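Local structure of enterobactin synthetase component F-related protein (Vibrio cholerae serotype O1, 4OXI) at residues D90-Q95 with I114-L119; L103-L108 with L127-T132; Q153-L158 with P175-E180; S160-C165 with L169-L174. The protein probably activates glycine with ATP, as an adenylation domain captured with glycyl-adenosine-5'-phosphate, in an LPS modification pathway that underlies antimicrobial peptide resistance. One frame throughout, in Å; residues are numbered along the deposited sequence.

Interaction 1. Residues D90-Q95 with I114-L119; sequences DYWHLQ and IWASYL
The benzene end of the W92 indole reaches from helix 78-95 to the methyl group of A116 on helix 108-119, and this one encounter carries most of the contact. W92 CZ3 lies 3.6 Å from A116 CB, with the adjacent CH2 a little farther off at 4.2 Å. The methyl meets the ring obliquely. A second approach comes at the rim of the indole: S117 N lies near the ring plane, 4.1 Å from CZ3, a van der Waals neighbour that adds backbone surface beside the methyl. With CG beside the backbone N and anti to the carbonyl carbon (chi1 -69°), the long ring system is thrown across to the other helix, although the nearest CA atoms, those of W92 and S117, are still 9.0 Å apart. The pair illustrates how a large aromatic group on one helix can be matched by a small residue on the next, with about 110 Å² buried in all. The other part of the indole is engaged as well, meeting the Y172 ring of strand 170-173 edge-to-face. M122, in the link between helix 108-119 and strand 123-126, touches both W92 and S117, while H93 NE2 bonds to G120 O and L88, one turn earlier on helix 78-95, also packs on A116.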
loop_
_atom_site.group_PDB
_atom_site.type_symbol
_atom_site.label_atom_id
_atom_site.label_comp_id
_atom_site.label_asym_id
_atom_site.label_seq_id
_atom_site.Cartn_x
_atom_site.Cartn_y
_atom_site.Cartn_z
ATOM N N ASP A 90 -25.422 2.948 1.646
ATOM C CA ASP A 90 -26.686 3.654 1.839
ATOM C C ASP A 90 -26.831 4.107 3.281
ATOM O O ASP A 90 -27.265 5.217 3.545
ATOM C CB ASP A 90 -27.879 2.763 1.481
ATOM C CG ASP A 90 -28.068 2.599 -0.015
ATOM O OD1 ASP A 90 -27.405 3.328 -0.796
ATOM O OD2 ASP A 90 -28.887 1.734 -0.407
ATOM N N TYR A 91 -26.483 3.232 4.216
ATOM C CA TYR A 91 -26.617 3.539 5.625
ATOM C C TYR A 91 -25.679 4.705 5.995
ATOM O O TYR A 91 -26.108 5.679 6.628
ATOM C CB TYR A 91 -26.323 2.277 6.444
ATOM C CG TYR A 91 -26.726 2.318 7.901
ATOM C CD1 TYR A 91 -27.805 1.569 8.369
ATOM C CD2 TYR A 91 -26.014 3.078 8.814
ATOM C CE1 TYR A 91 -28.160 1.590 9.712
ATOM C CE2 TYR A 91 -26.361 3.109 10.152
ATOM C CZ TYR A 91 -27.428 2.363 10.593
ATOM O OH TYR A 91 -27.755 2.393 11.930
ATOM N N TRP A 92 -24.415 4.617 5.578
ATOM C CA TRP A 92 -23.441 5.689 5.828
ATOM C C TRP A 92 -23.865 7.039 5.246
ATOM O O TRP A 92 -23.659 8.060 5.875
ATOM C CB TRP A 92 -22.070 5.305 5.265
ATOM C CG TRP A 92 -21.429 4.197 6.014
ATOM C CD1 TRP A 92 -21.692 3.823 7.299
ATOM C CD2 TRP A 92 -20.410 3.305 5.531
ATOM N NE1 TRP A 92 -20.898 2.755 7.649
ATOM C CE2 TRP A 92 -20.105 2.416 6.580
ATOM C CE3 TRP A 92 -19.729 3.174 4.316
ATOM C CZ2 TRP A 92 -19.141 1.409 6.454
ATOM C CZ3 TRP A 92 -18.759 2.176 4.191
ATOM C CH2 TRP A 92 -18.484 1.304 5.250
ATOM N N HIS A 93 -24.428 7.042 4.038
ATOM C CA HIS A 93 -24.974 8.263 3.439
ATOM C C HIS A 93 -26.049 8.895 4.321
ATOM O O HIS A 93 -26.041 10.109 4.550
ATOM C CB HIS A 93 -25.570 7.974 2.060
ATOM C CG HIS A 93 -24.544 7.839 0.982
ATOM N ND1 HIS A 93 -24.866 7.462 -0.304
ATOM C CD2 HIS A 93 -23.204 8.031 0.999
ATOM C CE1 HIS A 93 -23.765 7.434 -1.037
ATOM N NE2 HIS A 93 -22.743 7.771 -0.271
ATOM N N LEU A 94 -26.970 8.068 4.812
ATOM C CA LEU A 94 -28.038 8.546 5.680
ATOM C C LEU A 94 -27.484 9.036 7.005
ATOM O O LEU A 94 -28.069 9.916 7.636
ATOM C CB LEU A 94 -29.063 7.439 5.923
ATOM C CG LEU A 94 -29.725 6.941 4.639
ATOM C CD1 LEU A 94 -30.779 5.904 4.979
ATOM C CD2 LEU A 94 -30.356 8.093 3.862
ATOM N N GLN A 95 -26.360 8.469 7.431
ATOM C CA GLN A 95 -25.696 8.901 8.663
ATOM C C GLN A 95 -24.836 10.138 8.441
ATOM O O GLN A 95 -24.385 10.755 9.395
ATOM C CB GLN A 95 -24.804 7.779 9.212
ATOM C CG GLN A 95 -25.564 6.641 9.886
ATOM C CD GLN A 95 -26.194 7.082 11.193
ATOM O OE1 GLN A 95 -27.401 7.294 11.271
ATOM N NE2 GLN A 95 -25.375 7.239 12.218
ATOM N N ILE A 114 -14.668 -1.521 1.802
ATOM C CA ILE A 114 -13.895 -0.810 0.780
ATOM C C ILE A 114 -14.708 -0.596 -0.510
ATOM O O ILE A 114 -14.711 0.505 -1.067
ATOM C CB ILE A 114 -12.561 -1.508 0.482
ATOM C CG1 ILE A 114 -11.637 -1.415 1.698
ATOM C CG2 ILE A 114 -11.881 -0.849 -0.714
ATOM C CD1 ILE A 114 -10.333 -2.160 1.556
ATOM N N TRP A 115 -15.424 -1.626 -0.959
ATOM C CA TRP A 115 -16.343 -1.468 -2.083
ATOM C C TRP A 115 -17.428 -0.449 -1.732
ATOM O O TRP A 115 -17.800 0.371 -2.556
ATOM C CB TRP A 115 -17.057 -2.777 -2.377
ATOM C CG TRP A 115 -16.319 -3.759 -3.164
ATOM C CD1 TRP A 115 -14.995 -4.074 -3.073
ATOM C CD2 TRP A 115 -16.874 -4.618 -4.169
ATOM N NE1 TRP A 115 -14.687 -5.081 -3.973
ATOM C CE2 TRP A 115 -15.826 -5.429 -4.655
ATOM C CE3 TRP A 115 -18.155 -4.782 -4.701
ATOM C CZ2 TRP A 115 -16.023 -6.390 -5.649
ATOM C CZ3 TRP A 115 -18.347 -5.727 -5.710
ATOM C CH2 TRP A 115 -17.287 -6.520 -6.166
ATOM N N ALA A 116 -17.945 -0.530 -0.510
ATOM C CA ALA A 116 -19.000 0.373 -0.062
ATOM C C ALA A 116 -18.502 1.801 -0.099
ATOM O O ALA A 116 -19.221 2.713 -0.498
ATOM C CB ALA A 116 -19.446 0.015 1.375
ATOM N N SER A 117 -17.268 2.004 0.344
ATOM C CA SER A 117 -16.722 3.350 0.367
ATOM C C SER A 117 -16.506 3.866 -1.045
ATOM O O SER A 117 -16.822 5.027 -1.351
ATOM C CB SER A 117 -15.408 3.395 1.148
ATOM O OG SER A 117 -14.782 4.645 0.924
ATOM N N TYR A 118 -15.967 3.015 -1.913
ATOM C CA TYR A 118 -15.756 3.425 -3.298
ATOM C C TYR A 118 -17.088 3.744 -4.002
ATOM O O TYR A 118 -17.238 4.799 -4.619
ATOM C CB TYR A 118 -14.970 2.373 -4.113
ATOM C CG TYR A 118 -14.882 2.819 -5.552
ATOM C CD1 TYR A 118 -13.937 3.755 -5.939
ATOM C CD2 TYR A 118 -15.789 2.364 -6.506
ATOM C CE1 TYR A 118 -13.867 4.214 -7.241
ATOM C CE2 TYR A 118 -15.732 2.819 -7.819
ATOM C CZ TYR A 118 -14.774 3.750 -8.175
ATOM O OH TYR A 118 -14.695 4.211 -9.467
ATOM N N LEU A 119 -18.042 2.819 -3.921
ATOM C CA LEU A 119 -19.319 2.972 -4.609
ATOM C C LEU A 119 -20.073 4.203 -4.117
ATOM O O LEU A 119 -20.769 4.864 -4.893
ATOM C CB LEU A 119 -20.165 1.717 -4.424
ATOM C CG LEU A 119 -19.646 0.488 -5.174
ATOM C CD1 LEU A 119 -20.473 -0.741 -4.845
ATOM C CD2 LEU A 119 -19.661 0.726 -6.677
#

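Interaction 2. Residues L103-L108 with L127-T132; sequences LSVRDL and LNARAT
L127 lays its CD1 methyl over the root and one branch of L103, 3.9 Å from L103 CD1 and 4.1 Å from L103 CA. The two leucines cross obliquely. Although the L103 side chain sets off away from the other loop, its backbone CA and its CB still lie close to the methyl, and a chi1 of -173°, which sets CG beside the carbonyl carbon, still leaves CD1 within touch. Farther along, the fork of V105 straddles the methyl of A129, with CG2 at 4.1 Å and CG1 at 4.2 Å from A129 CB. Between these two apolar steps a water sits 2.7 Å from L103 O and 2.9 Å from L127 O. It can donate to either carbonyl, but it has more acceptors in reach than protons, so both bonds need not exist at once. The loop 127-132 is shaped by a type I turn from N128 to A131 and by an Asx turn: N128 OD1 takes R130 N at 2.9 Å, in the carbonyl plane on a lone pair. Each segment follows one of the neighbouring parallel strands 99-102 and 123-126 and leads into a helix N-capped by D107 or T132; I136 of helix 133-142 packs on both leucines.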
loop_
_atom_site.group_PDB
_atom_site.type_symbol
_atom_site.label_atom_id
_atom_site.label_comp_id
_atom_site.label_asym_id
_atom_site.label_seq_id
_atom_site.Cartn_x
_atom_site.Cartn_y
_atom_site.Cartn_z
ATOM N N LEU A 103 -10.965 -1.635 10.632
ATOM C CA LEU A 103 -10.168 -2.393 11.598
ATOM C C LEU A 103 -10.065 -3.852 11.144
ATOM O O LEU A 103 -9.068 -4.542 11.381
ATOM C CB LEU A 103 -10.823 -2.322 12.990
ATOM C CG LEU A 103 -10.075 -2.908 14.198
ATOM C CD1 LEU A 103 -8.845 -2.077 14.537
ATOM C CD2 LEU A 103 -11.008 -3.000 15.408
ATOM N N SER A 104 -11.118 -4.316 10.493
ATOM C CA SER A 104 -11.149 -5.652 9.916
ATOM C C SER A 104 -9.996 -5.826 8.933
ATOM O O SER A 104 -9.673 -4.894 8.186
ATOM C CB SER A 104 -12.477 -5.841 9.188
ATOM O OG SER A 104 -12.415 -6.987 8.357
ATOM N N VAL A 105 -9.370 -7.002 8.938
ATOM C CA VAL A 105 -8.314 -7.317 7.975
ATOM C C VAL A 105 -8.464 -8.725 7.390
ATOM O O VAL A 105 -8.887 -9.640 8.089
ATOM C CB VAL A 105 -6.901 -7.176 8.600
ATOM C CG1 VAL A 105 -6.620 -5.720 8.943
ATOM C CG2 VAL A 105 -6.761 -8.066 9.835
ATOM N N ARG A 106 -8.123 -8.876 6.104
ATOM C CA ARG A 106 -8.148 -10.170 5.402
ATOM C C ARG A 106 -9.426 -10.928 5.649
ATOM O O ARG A 106 -9.421 -12.138 5.875
ATOM C CB ARG A 106 -6.928 -11.032 5.761
ATOM C CG ARG A 106 -5.641 -10.428 5.185
ATOM C CD ARG A 106 -4.389 -11.251 5.426
ATOM N NE ARG A 106 -3.226 -10.407 5.150
ATOM C CZ ARG A 106 -2.764 -10.131 3.931
ATOM N NH1 ARG A 106 -3.343 -10.658 2.850
ATOM N NH2 ARG A 106 -1.712 -9.331 3.798
ATOM N N ASP A 107 -10.523 -10.188 5.612
ATOM C CA ASP A 107 -11.812 -10.720 5.985
ATOM C C ASP A 107 -12.868 -10.034 5.121
ATOM O O ASP A 107 -12.661 -8.901 4.659
ATOM C CB ASP A 107 -12.067 -10.424 7.462
ATOM C CG ASP A 107 -13.383 -11.002 7.956
ATOM O OD1 ASP A 107 -13.364 -12.138 8.483
ATOM O OD2 ASP A 107 -14.439 -10.334 7.813
ATOM N N LEU A 108 -13.990 -10.710 4.906
ATOM C CA LEU A 108 -15.062 -10.186 4.067
ATOM C C LEU A 108 -15.454 -8.752 4.425
ATOM O O LEU A 108 -15.715 -7.925 3.537
ATOM C CB LEU A 108 -16.286 -11.087 4.200
ATOM C CG LEU A 108 -17.601 -10.522 3.669
ATOM C CD1 LEU A 108 -17.532 -10.407 2.147
ATOM C CD2 LEU A 108 -18.777 -11.405 4.113
ATOM N N LEU A 127 -6.683 0.463 9.050
ATOM C CA LEU A 127 -5.895 0.512 10.280
ATOM C C LEU A 127 -4.949 -0.687 10.320
ATOM O O LEU A 127 -5.334 -1.798 9.948
ATOM C CB LEU A 127 -6.835 0.467 11.490
ATOM C CG LEU A 127 -7.879 1.574 11.578
ATOM C CD1 LEU A 127 -8.880 1.338 12.715
ATOM C CD2 LEU A 127 -7.189 2.928 11.750
ATOM N N ASN A 128 -3.713 -0.485 10.768
ATOM C CA ASN A 128 -2.749 -1.587 10.774
ATOM C C ASN A 128 -3.201 -2.721 11.687
ATOM O O ASN A 128 -3.704 -2.470 12.785
ATOM C CB ASN A 128 -1.369 -1.083 11.194
ATOM C CG ASN A 128 -0.270 -2.058 10.842
ATOM O OD1 ASN A 128 -0.179 -3.147 11.420
ATOM N ND2 ASN A 128 0.566 -1.681 9.884
ATOM N N ALA A 129 -3.020 -3.965 11.244
ATOM C CA ALA A 129 -3.450 -5.136 12.027
ATOM C C ALA A 129 -2.744 -5.213 13.376
ATOM O O ALA A 129 -3.244 -5.833 14.315
ATOM C CB ALA A 129 -3.220 -6.443 11.242
ATOM N N ARG A 130 -1.580 -4.584 13.473
ATOM C CA ARG A 130 -0.833 -4.609 14.727
ATOM C C ARG A 130 -0.664 -3.230 15.368
ATOM O O ARG A 130 0.215 -3.022 16.187
ATOM C CB ARG A 130 0.504 -5.334 14.522
ATOM C CG ARG A 130 0.256 -6.776 14.048
ATOM C CD ARG A 130 1.488 -7.646 14.059
ATOM N NE ARG A 130 2.473 -7.170 13.100
ATOM C CZ ARG A 130 3.684 -7.700 12.946
ATOM N NH1 ARG A 130 4.519 -7.186 12.039
ATOM N NH2 ARG A 130 4.064 -8.736 13.698
ATOM N N ALA A 131 -1.516 -2.284 14.989
ATOM C CA ALA A 131 -1.538 -0.998 15.670
ATOM C C ALA A 131 -2.109 -1.181 17.063
ATOM O O ALA A 131 -3.062 -1.951 17.278
ATOM C CB ALA A 131 -2.370 0.010 14.899
ATOM N N THR A 132 -1.532 -0.449 18.006
ATOM C CA THR A 132 -2.003 -0.450 19.380
ATOM C C THR A 132 -3.212 0.440 19.503
ATOM O O THR A 132 -3.508 1.263 18.615
ATOM C CB THR A 132 -0.941 0.111 20.334
ATOM O OG1 THR A 132 -0.755 1.508 20.063
ATOM C CG2 THR A 132 0.383 -0.632 20.153
HETATM O O HOH W 1 -6.625 -3.592 11.877
#

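Interaction 3. Residues Q153-L158 with P175-E180; sequences QQLSRL and PDVDVE
The apolar part of the contact rests on L155, whose CD1 touches V177 CG1 at 4.2 Å. The same L155 CD1 also makes a van der Waals contact with a backbone oxygen, D178 O, at 4.0 Å. A chi1 of -65° sets the leucine CG beside the backbone N, and chi2 of -175° continues the chain outward to carry CD1 to the loop; the nearest CA atoms, those of L155 and V179, are 8.4 Å apart. V177 answers with one branch, and only about 95 Å² is buried. Polar bonds serve each side separately. On the helix side, R157 NH1 donates to Q154 OE1 over 2.7 Å, coming in 36° above the amide carbonyl plane and therefore not along a lone pair. The same guanidinium uses NH2 to hold N128 O and A131 O, which ties it to loop 127-132. On the loop side, D178 OD1 receives a weak capping bond, 3.3 Å long, from E180 N where helix 180-185 begins. The arrangement is that of successive beta-alpha crossovers in a parallel sheet: the loop leaving strand 170-173 passes the first turn of helix 155-164, the connecting helix of the preceding beta-alpha-beta unit.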
loop_
_atom_site.group_PDB
_atom_site.type_symbol
_atom_site.label_atom_id
_atom_site.label_comp_id
_atom_site.label_asym_id
_atom_site.label_seq_id
_atom_site.Cartn_x
_atom_site.Cartn_y
_atom_site.Cartn_z
ATOM N N GLN A 153 -13.268 -11.159 14.469
ATOM C CA GLN A 153 -11.874 -11.351 14.854
ATOM C C GLN A 153 -11.289 -10.126 15.582
ATOM O O GLN A 153 -10.342 -10.250 16.367
ATOM C CB GLN A 153 -11.039 -11.740 13.617
ATOM C CG GLN A 153 -9.538 -11.532 13.756
ATOM C CD GLN A 153 -8.751 -11.980 12.517
ATOM O OE1 GLN A 153 -9.274 -12.698 11.661
ATOM N NE2 GLN A 153 -7.486 -11.558 12.427
ATOM N N GLN A 154 -11.866 -8.947 15.352
ATOM C CA GLN A 154 -11.300 -7.714 15.919
ATOM C C GLN A 154 -11.988 -7.205 17.198
ATOM O O GLN A 154 -11.621 -6.153 17.725
ATOM C CB GLN A 154 -11.327 -6.605 14.861
ATOM C CG GLN A 154 -10.607 -6.969 13.568
ATOM C CD GLN A 154 -9.111 -7.079 13.771
ATOM O OE1 GLN A 154 -8.538 -6.407 14.631
ATOM N NE2 GLN A 154 -8.473 -7.934 12.998
ATOM N N LEU A 155 -12.994 -7.920 17.685
ATOM C CA LEU A 155 -13.769 -7.430 18.824
ATOM C C LEU A 155 -12.920 -7.188 20.072
ATOM O O LEU A 155 -13.141 -6.221 20.808
ATOM C CB LEU A 155 -14.925 -8.372 19.144
ATOM C CG LEU A 155 -16.001 -8.474 18.064
ATOM C CD1 LEU A 155 -17.163 -9.349 18.540
ATOM C CD2 LEU A 155 -16.491 -7.100 17.633
ATOM N N SER A 156 -11.936 -8.047 20.303
ATOM C CA SER A 156 -11.037 -7.861 21.438
ATOM C C SER A 156 -10.210 -6.572 21.327
ATOM O O SER A 156 -10.094 -5.827 22.302
ATOM C CB SER A 156 -10.148 -9.101 21.620
ATOM O OG SER A 156 -8.822 -8.730 21.949
ATOM N N ARG A 157 -9.634 -6.290 20.156
ATOM C CA ARG A 157 -8.909 -5.027 19.984
ATOM C C ARG A 157 -9.854 -3.838 20.065
ATOM O O ARG A 157 -9.497 -2.771 20.581
ATOM C CB ARG A 157 -8.185 -4.981 18.638
ATOM C CG ARG A 157 -6.952 -5.852 18.548
ATOM C CD ARG A 157 -6.467 -5.872 17.121
ATOM N NE ARG A 157 -5.800 -4.625 16.754
ATOM C CZ ARG A 157 -5.768 -4.138 15.521
ATOM N NH1 ARG A 157 -6.411 -4.766 14.535
ATOM N NH2 ARG A 157 -5.097 -3.026 15.271
ATOM N N LEU A 158 -11.057 -4.011 19.526
ATOM C CA LEU A 158 -12.054 -2.950 19.578
ATOM C C LEU A 158 -12.385 -2.609 21.026
ATOM O O LEU A 158 -12.425 -1.436 21.405
ATOM C CB LEU A 158 -13.328 -3.368 18.847
ATOM C CG LEU A 158 -14.453 -2.353 19.022
ATOM C CD1 LEU A 158 -14.055 -1.024 18.372
ATOM C CD2 LEU A 158 -15.761 -2.886 18.445
ATOM N N PRO A 175 -24.249 -8.435 9.749
ATOM C CA PRO A 175 -25.174 -9.041 10.720
ATOM C C PRO A 175 -24.683 -10.323 11.386
ATOM O O PRO A 175 -25.276 -10.738 12.378
ATOM C CB PRO A 175 -26.417 -9.348 9.876
ATOM C CG PRO A 175 -26.374 -8.370 8.777
ATOM C CD PRO A 175 -24.900 -8.235 8.443
ATOM N N ASP A 176 -23.626 -10.939 10.875
ATOM C CA ASP A 176 -23.129 -12.169 11.487
ATOM C C ASP A 176 -22.267 -11.904 12.726
ATOM O O ASP A 176 -21.819 -12.836 13.393
ATOM C CB ASP A 176 -22.346 -13.006 10.466
ATOM C CG ASP A 176 -20.990 -12.396 10.115
ATOM O OD1 ASP A 176 -20.936 -11.212 9.701
ATOM O OD2 ASP A 176 -19.968 -13.107 10.259
ATOM N N VAL A 177 -22.027 -10.635 13.031
ATOM C CA VAL A 177 -21.191 -10.288 14.171
ATOM C C VAL A 177 -22.058 -9.953 15.375
ATOM O O VAL A 177 -22.897 -9.051 15.309
ATOM C CB VAL A 177 -20.290 -9.085 13.849
ATOM C CG1 VAL A 177 -19.442 -8.741 15.045
ATOM C CG2 VAL A 177 -19.417 -9.384 12.642
ATOM N N ASP A 178 -21.867 -10.673 16.473
ATOM C CA ASP A 178 -22.673 -10.419 17.659
ATOM C C ASP A 178 -22.079 -9.255 18.437
ATOM O O ASP A 178 -21.081 -9.411 19.137
ATOM C CB ASP A 178 -22.792 -11.665 18.548
ATOM C CG ASP A 178 -23.755 -11.457 19.732
ATOM O OD1 ASP A 178 -24.597 -10.526 19.679
ATOM O OD2 ASP A 178 -23.682 -12.234 20.710
ATOM N N VAL A 179 -22.696 -8.084 18.299
ATOM C CA VAL A 179 -22.188 -6.873 18.934
ATOM C C VAL A 179 -22.969 -6.555 20.210
ATOM O O VAL A 179 -22.641 -5.607 20.919
ATOM C CB VAL A 179 -22.183 -5.661 17.955
ATOM C CG1 VAL A 179 -21.215 -5.909 16.809
ATOM C CG2 VAL A 179 -23.578 -5.375 17.417
ATOM N N GLU A 180 -23.974 -7.377 20.509
ATOM C CA GLU A 180 -24.827 -7.169 21.683
ATOM C C GLU A 180 -24.107 -7.020 23.021
ATOM O O GLU A 180 -24.395 -6.080 23.753
ATOM C CB GLU A 180 -25.936 -8.222 21.771
ATOM C CG GLU A 180 -27.196 -7.825 21.019
ATOM C CD GLU A 180 -27.715 -6.447 21.430
ATOM O OE1 GLU A 180 -27.794 -6.158 22.654
ATOM O OE2 GLU A 180 -28.041 -5.651 20.518
#

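Interaction 4. Residues S160-C165 with L169-L174; sequences SLLETC and LHIYAL
L169 and the residues L161, L162 and C165 close the beta-alpha-beta unit of strand 147-149, helix 155-164 and strand 170-173, at the point where the helix turns back into the sheet. From CB, which is directed at the helix, the L169 side chain first meets sulfur: its CG lies 3.9 Å from C165 SG. Both branches touch that sulfur too, L169 CD1 at 3.9 Å and CD2 at 4.1 Å from C165 SG, but CD1 alone goes on to the leucines, 3.9 Å from L161 CD2 and 4.0 Å from L162 CD2. L161 crosses L169 at about a right angle and meets that methyl with CD2, its CG close behind. The CD2 of L162 has a second neighbour in I171 CD1 at 4.1 Å, and thereby ties the helix to the strand proper. C165 places its sulfur by holding SG anti to the backbone N (chi1 -172°), beside the carbonyl carbon and facing L169. H189 bonds to both sides of the junction, through NE2 to L162 O and through ND1 to L169 N. The last turn of the helix converges on one acceptor, for L161 O receives both C165 N at 3.0 Å and T164 N at 3.2 Å.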
loop_
_atom_site.group_PDB
_atom_site.type_symbol
_atom_site.label_atom_id
_atom_site.label_comp_id
_atom_site.label_asym_id
_atom_site.label_seq_id
_atom_site.Cartn_x
_atom_site.Cartn_y
_atom_site.Cartn_z
ATOM N N SER A 160 -10.597 -2.815 23.772
ATOM C CA SER A 160 -9.548 -1.971 24.375
ATOM C C SER A 160 -9.665 -0.517 23.909
ATOM O O SER A 160 -9.441 0.413 24.683
ATOM C CB SER A 160 -8.149 -2.489 24.032
ATOM O OG SER A 160 -8.047 -3.883 24.242
ATOM N N LEU A 161 -10.011 -0.321 22.638
ATOM C CA LEU A 161 -10.185 1.028 22.106
ATOM C C LEU A 161 -11.373 1.705 22.762
ATOM O O LEU A 161 -11.292 2.854 23.164
ATOM C CB LEU A 161 -10.391 1.004 20.583
ATOM C CG LEU A 161 -10.593 2.381 19.938
ATOM C CD1 LEU A 161 -9.359 3.221 20.173
ATOM C CD2 LEU A 161 -10.894 2.281 18.432
ATOM N N LEU A 162 -12.490 0.995 22.841
ATOM C CA LEU A 162 -13.720 1.597 23.349
ATOM C C LEU A 162 -13.554 1.971 24.812
ATOM O O LEU A 162 -14.116 2.956 25.284
ATOM C CB LEU A 162 -14.897 0.637 23.181
ATOM C CG LEU A 162 -15.269 0.356 21.724
ATOM C CD1 LEU A 162 -16.478 -0.540 21.646
ATOM C CD2 LEU A 162 -15.523 1.662 20.992
ATOM N N GLU A 163 -12.760 1.182 25.521
ATOM C CA GLU A 163 -12.525 1.422 26.933
ATOM C C GLU A 163 -11.896 2.787 27.200
ATOM O O GLU A 163 -12.245 3.443 28.177
ATOM C CB GLU A 163 -11.658 0.306 27.528
ATOM C CG GLU A 163 -11.227 0.559 28.966
ATOM C CD GLU A 163 -12.326 0.259 29.988
ATOM O OE1 GLU A 163 -13.487 0.008 29.580
ATOM O OE2 GLU A 163 -12.020 0.263 31.206
ATOM N N THR A 164 -10.982 3.236 26.343
ATOM C CA THR A 164 -10.289 4.492 26.647
ATOM C C THR A 164 -10.744 5.705 25.844
ATOM O O THR A 164 -10.612 6.838 26.313
ATOM C CB THR A 164 -8.770 4.365 26.518
ATOM O OG1 THR A 164 -8.441 3.995 25.178
ATOM C CG2 THR A 164 -8.242 3.319 27.479
ATOM N N CYS A 165 -11.249 5.481 24.631
ATOM C CA CYS A 165 -11.743 6.586 23.813
ATOM C C CYS A 165 -12.936 7.270 24.504
ATOM O O CYS A 165 -13.931 6.620 24.842
ATOM C CB CYS A 165 -12.120 6.091 22.409
ATOM S SG CYS A 165 -12.518 7.436 21.265
ATOM N N LEU A 169 -17.841 6.745 19.479
ATOM C CA LEU A 169 -17.461 6.128 18.209
ATOM C C LEU A 169 -18.660 5.396 17.631
ATOM O O LEU A 169 -19.523 4.926 18.369
ATOM C CB LEU A 169 -16.301 5.149 18.390
ATOM C CG LEU A 169 -14.962 5.761 18.784
ATOM C CD1 LEU A 169 -13.894 4.680 18.889
ATOM C CD2 LEU A 169 -14.558 6.832 17.780
ATOM N N HIS A 170 -18.719 5.320 16.307
ATOM C CA HIS A 170 -19.782 4.590 15.635
ATOM C C HIS A 170 -19.220 3.346 14.960
ATOM O O HIS A 170 -18.403 3.428 14.026
ATOM C CB HIS A 170 -20.504 5.509 14.660
ATOM C CG HIS A 170 -21.264 6.602 15.345
ATOM N ND1 HIS A 170 -22.614 6.510 15.620
ATOM C CD2 HIS A 170 -20.854 7.791 15.854
ATOM C CE1 HIS A 170 -23.004 7.603 16.253
ATOM N NE2 HIS A 170 -21.958 8.398 16.399
ATOM N N ILE A 171 -19.646 2.196 15.476
ATOM C CA ILE A 171 -19.076 0.908 15.125
ATOM C C ILE A 171 -19.992 0.197 14.140
ATOM O O ILE A 171 -21.192 0.063 14.397
ATOM C CB ILE A 171 -18.949 0.041 16.374
ATOM C CG1 ILE A 171 -18.239 0.814 17.484
ATOM C CG2 ILE A 171 -18.229 -1.260 16.062
ATOM C CD1 ILE A 171 -16.845 1.274 17.119
ATOM N N TYR A 172 -19.435 -0.255 13.013
ATOM C CA TYR A 172 -20.240 -0.923 12.007
ATOM C C TYR A 172 -19.811 -2.364 11.856
ATOM O O TYR A 172 -18.626 -2.672 11.945
ATOM C CB TYR A 172 -20.153 -0.193 10.664
ATOM C CG TYR A 172 -20.856 1.137 10.695
ATOM C CD1 TYR A 172 -22.178 1.256 10.289
ATOM C CD2 TYR A 172 -20.208 2.275 11.162
ATOM C CE1 TYR A 172 -22.836 2.475 10.336
ATOM C CE2 TYR A 172 -20.856 3.492 11.208
ATOM C CZ TYR A 172 -22.169 3.582 10.799
ATOM O OH TYR A 172 -22.808 4.804 10.843
ATOM N N ALA A 173 -20.771 -3.251 11.623
ATOM C CA ALA A 173 -20.458 -4.660 11.399
ATOM C C ALA A 173 -21.560 -5.315 10.579
ATOM O O ALA A 173 -22.702 -4.859 10.599
ATOM C CB ALA A 173 -20.276 -5.377 12.728
ATOM N N LEU A 174 -21.215 -6.372 9.846
ATOM C CA LEU A 174 -22.214 -7.162 9.130
ATOM C C LEU A 174 -23.046 -7.972 10.146
ATOM O O LEU A 174 -22.618 -8.146 11.288
ATOM C CB LEU A 174 -21.522 -8.066 8.106
ATOM C CG LEU A 174 -20.699 -7.315 7.053
ATOM C CD1 LEU A 174 -19.827 -8.278 6.261
ATOM C CD2 LEU A 174 -21.600 -6.510 6.123
#

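Interactions 1 and 4 are buried and bring apolar groups together, chiefly an aromatic-to-methyl touch in one and a cluster of aliphatic side chains with a thiol in the other; the ring of Y172 connects them by packing against W92. Interactions 2 and 3 are only partly buried, and polar groups take a larger share there: a water between two carbonyls, capping bonds and R157, whose guanidinium joins the two contacts. Interactions 3 and 4 share helix 155-164, the first near its start and the second at its end, with centres 10 Å apart. L158 packs on I171 between them, and interaction 4 lies inside the chain loop closed by interaction 3.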